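Local coordinates for protein putative oxygenase (Streptomyces coelicolor, PDB 2OG5) that hydroxylates L-asparagine at its beta carbon, using iron(II), 2-oxoglutarate and oxygen, to supply 3-hydroxyasparagine for the calcium-dependent lipopeptide antibiotic, at residues T209-R214 with R307-G312. Residues are numbered along the deposited sequence; the frame is centred on the assembly and turned at random.
Sequences TACVRR and RVTVHG. With NA (sodium ion), chain B.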
loop_
_atom_site.group_PDB
_atom_site.type_symbol
_atom_site.label_atom_id
_atom_site.label_comp_id
_atom_site.label_asym_id
_atom_site.label_seq_id
_atom_site.Cartn_x
_atom_site.Cartn_y
_atom_site.Cartn_z
ATOM N N THR A 209 -0.198 -8.117 -7.466
ATOM C CA THR A 209 -0.009 -8.566 -6.073
ATOM C C THR A 209 0.246 -10.072 -6.050
ATOM O O THR A 209 -0.414 -10.818 -6.762
ATOM C CB THR A 209 -1.224 -8.208 -5.181
ATOM O OG1 THR A 209 -2.403 -8.854 -5.665
ATOM C CG2 THR A 209 -1.446 -6.695 -5.167
ATOM N N ALA A 210 1.213 -10.514 -5.246
ATOM C CA ALA A 210 1.504 -11.945 -5.114
ATOM C C ALA A 210 1.703 -12.321 -3.652
ATOM O O ALA A 210 2.497 -11.706 -2.951
ATOM C CB ALA A 210 2.731 -12.309 -5.912
ATOM N N CYS A 211 0.986 -13.347 -3.211
ATOM C CA CYS A 211 0.950 -13.720 -1.801
ATOM C C CYS A 211 1.796 -14.945 -1.546
ATOM O O CYS A 211 1.739 -15.924 -2.308
ATOM C CB CYS A 211 -0.497 -13.968 -1.381
ATOM S SG CYS A 211 -0.756 -14.248 0.384
ATOM N N VAL A 212 2.574 -14.898 -0.470
ATOM C CA VAL A 212 3.387 -16.046 -0.054
ATOM C C VAL A 212 2.528 -17.302 0.161
ATOM O O VAL A 212 3.024 -18.421 -0.002
ATOM C CB VAL A 212 4.208 -15.740 1.221
ATOM C CG1 VAL A 212 3.310 -15.609 2.440
ATOM C CG2 VAL A 212 5.282 -16.816 1.448
ATOM N N ARG A 213 1.247 -17.132 0.487
ATOM C CA ARG A 213 0.330 -18.278 0.662
ATOM C C ARG A 213 0.095 -19.080 -0.623
ATOM O O ARG A 213 -0.127 -20.296 -0.565
ATOM C CB ARG A 213 -1.022 -17.827 1.225
ATOM C CG ARG A 213 -0.927 -17.285 2.637
ATOM C CD ARG A 213 -2.234 -16.710 3.159
ATOM N NE ARG A 213 -2.018 -16.287 4.539
ATOM C CZ ARG A 213 -2.520 -15.187 5.103
ATOM N NH1 ARG A 213 -3.309 -14.367 4.441
ATOM N NH2 ARG A 213 -2.220 -14.910 6.359
ATOM N N ARG A 214 0.114 -18.400 -1.770
ATOM C CA ARG A 214 -0.022 -19.072 -3.062
ATOM C C ARG A 214 1.256 -19.768 -3.469
ATOM O O ARG A 214 1.195 -20.781 -4.154
ATOM C CB ARG A 214 -0.400 -18.105 -4.189
ATOM C CG ARG A 214 -1.743 -17.414 -4.059
ATOM C CD ARG A 214 -2.893 -18.394 -4.158
ATOM N NE ARG A 214 -4.171 -17.734 -4.426
ATOM C CZ ARG A 214 -5.345 -18.360 -4.443
ATOM N NH1 ARG A 214 -5.414 -19.671 -4.232
ATOM N NH2 ARG A 214 -6.456 -17.682 -4.692
ATOM N N ARG A 307 2.274 -7.927 5.185
ATOM C CA ARG A 307 2.956 -8.998 5.932
ATOM C C ARG A 307 3.135 -10.255 5.075
ATOM O O ARG A 307 4.091 -11.011 5.284
ATOM C CB ARG A 307 2.170 -9.409 7.187
ATOM C CG ARG A 307 2.338 -8.556 8.439
ATOM C CD ARG A 307 1.446 -7.346 8.470
ATOM N NE ARG A 307 0.024 -7.648 8.332
ATOM C CZ ARG A 307 -0.855 -7.766 9.325
ATOM N NH1 ARG A 307 -0.512 -7.571 10.585
ATOM N NH2 ARG A 307 -2.114 -8.059 9.049
ATOM N N VAL A 308 2.221 -10.480 4.127
ATOM C CA VAL A 308 2.175 -11.735 3.372
ATOM C C VAL A 308 2.170 -11.556 1.853
ATOM O O VAL A 308 2.302 -12.537 1.122
ATOM C CB VAL A 308 0.961 -12.603 3.767
ATOM C CG1 VAL A 308 1.114 -13.125 5.188
ATOM C CG2 VAL A 308 -0.347 -11.847 3.585
ATOM N N THR A 309 2.046 -10.322 1.376
ATOM C CA THR A 309 1.863 -10.064 -0.043
ATOM C C THR A 309 2.822 -8.995 -0.524
ATOM O O THR A 309 2.908 -7.927 0.091
ATOM C CB THR A 309 0.400 -9.654 -0.306
ATOM O OG1 THR A 309 -0.436 -10.746 0.074
ATOM C CG2 THR A 309 0.126 -9.319 -1.778
ATOM N N VAL A 310 3.539 -9.304 -1.603
ATOM C CA VAL A 310 4.364 -8.346 -2.323
ATOM C C VAL A 310 3.561 -7.720 -3.452
ATOM O O VAL A 310 2.564 -8.283 -3.905
ATOM C CB VAL A 310 5.632 -9.001 -2.901
ATOM C CG1 VAL A 310 6.524 -9.544 -1.779
ATOM C CG2 VAL A 310 5.290 -10.141 -3.893
ATOM N N HIS A 311 3.977 -6.538 -3.896
ATOM C CA HIS A 311 3.308 -5.915 -5.037
ATOM C C HIS A 311 4.307 -5.312 -5.999
ATOM O O HIS A 311 5.464 -5.046 -5.665
ATOM C CB HIS A 311 2.285 -4.870 -4.575
ATOM C CG HIS A 311 2.893 -3.648 -3.968
ATOM N ND1 HIS A 311 3.291 -3.591 -2.647
ATOM C CD2 HIS A 311 3.170 -2.433 -4.500
ATOM C CE1 HIS A 311 3.782 -2.393 -2.392
ATOM N NE2 HIS A 311 3.727 -1.673 -3.499
ATOM N N GLY A 312 3.820 -5.122 -7.218
ATOM C CA GLY A 312 4.565 -4.504 -8.300
ATOM C C GLY A 312 3.591 -3.873 -9.273
ATOM O O GLY A 312 2.415 -3.687 -8.964
HETATM NA NA NA B . 5.212 -0.228 -3.125
HETATM O O HOH W 1 6.478 1.263 -3.069
HETATM O O HOH W 2 4.866 0.590 -4.959
HETATM O O HOH W 3 3.187 1.313 -3.187
#
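A210 and V310 form the hydrogen-bonded pair between two antiparallel strands, A210 N giving to V310 O at 2.9 Å and V310 N to A210 O, the strands 209-211 and 309-312 running at 159° to each other. These are the two inner strands of a four-stranded antiparallel sheet in the jelly-roll fold of this iron(II)/2-oxoglutarate oxygenase. A third bond extends the pairing where the first chain turns into helix 212-215: V212 N points at V308 O at 2.9 Å, nearly straight at both hydrogen and acceptor (C=O...N 177°).

A210 and V310 lie on one sheet face, where both touch F287 of helix 274-290. Here a small residue faces a branched one, the methyl CB of A210 resting 3.9 Å from V310 CG2. On the other face T209, C211, T309 and H311 alternate with them. T209 CB meets T309 CG2 at 3.8 Å, so the threonines pack through carbon while their hydroxyls bond elsewhere, T209 OG1 to H294 and T309 OG1, with its single proton, within bonding distance of the D97 and G98 carbonyls.

C211 is the N-cap of the helix. With SG anti to its backbone N (chi1 -173°), the sulfur accepts from R213 N at 3.5 Å. V308, branched at CB, meets several partners at once: CB lies against V212 CG1, CG2 reaches the C211 sulfur, and CG1 sits over one guanidinium face of R213, 3.9 Å above the plane and toward its rim. R213's extended chain also carries this group to D259, S94 and G95.

At the other end H311 uses its imidazole to bind metal together with H179 and E181, the other two protein ligands of the iron; in this crystal sodium occupies the site, with three waters, and H311 NE2 holds it at 2.1 Å.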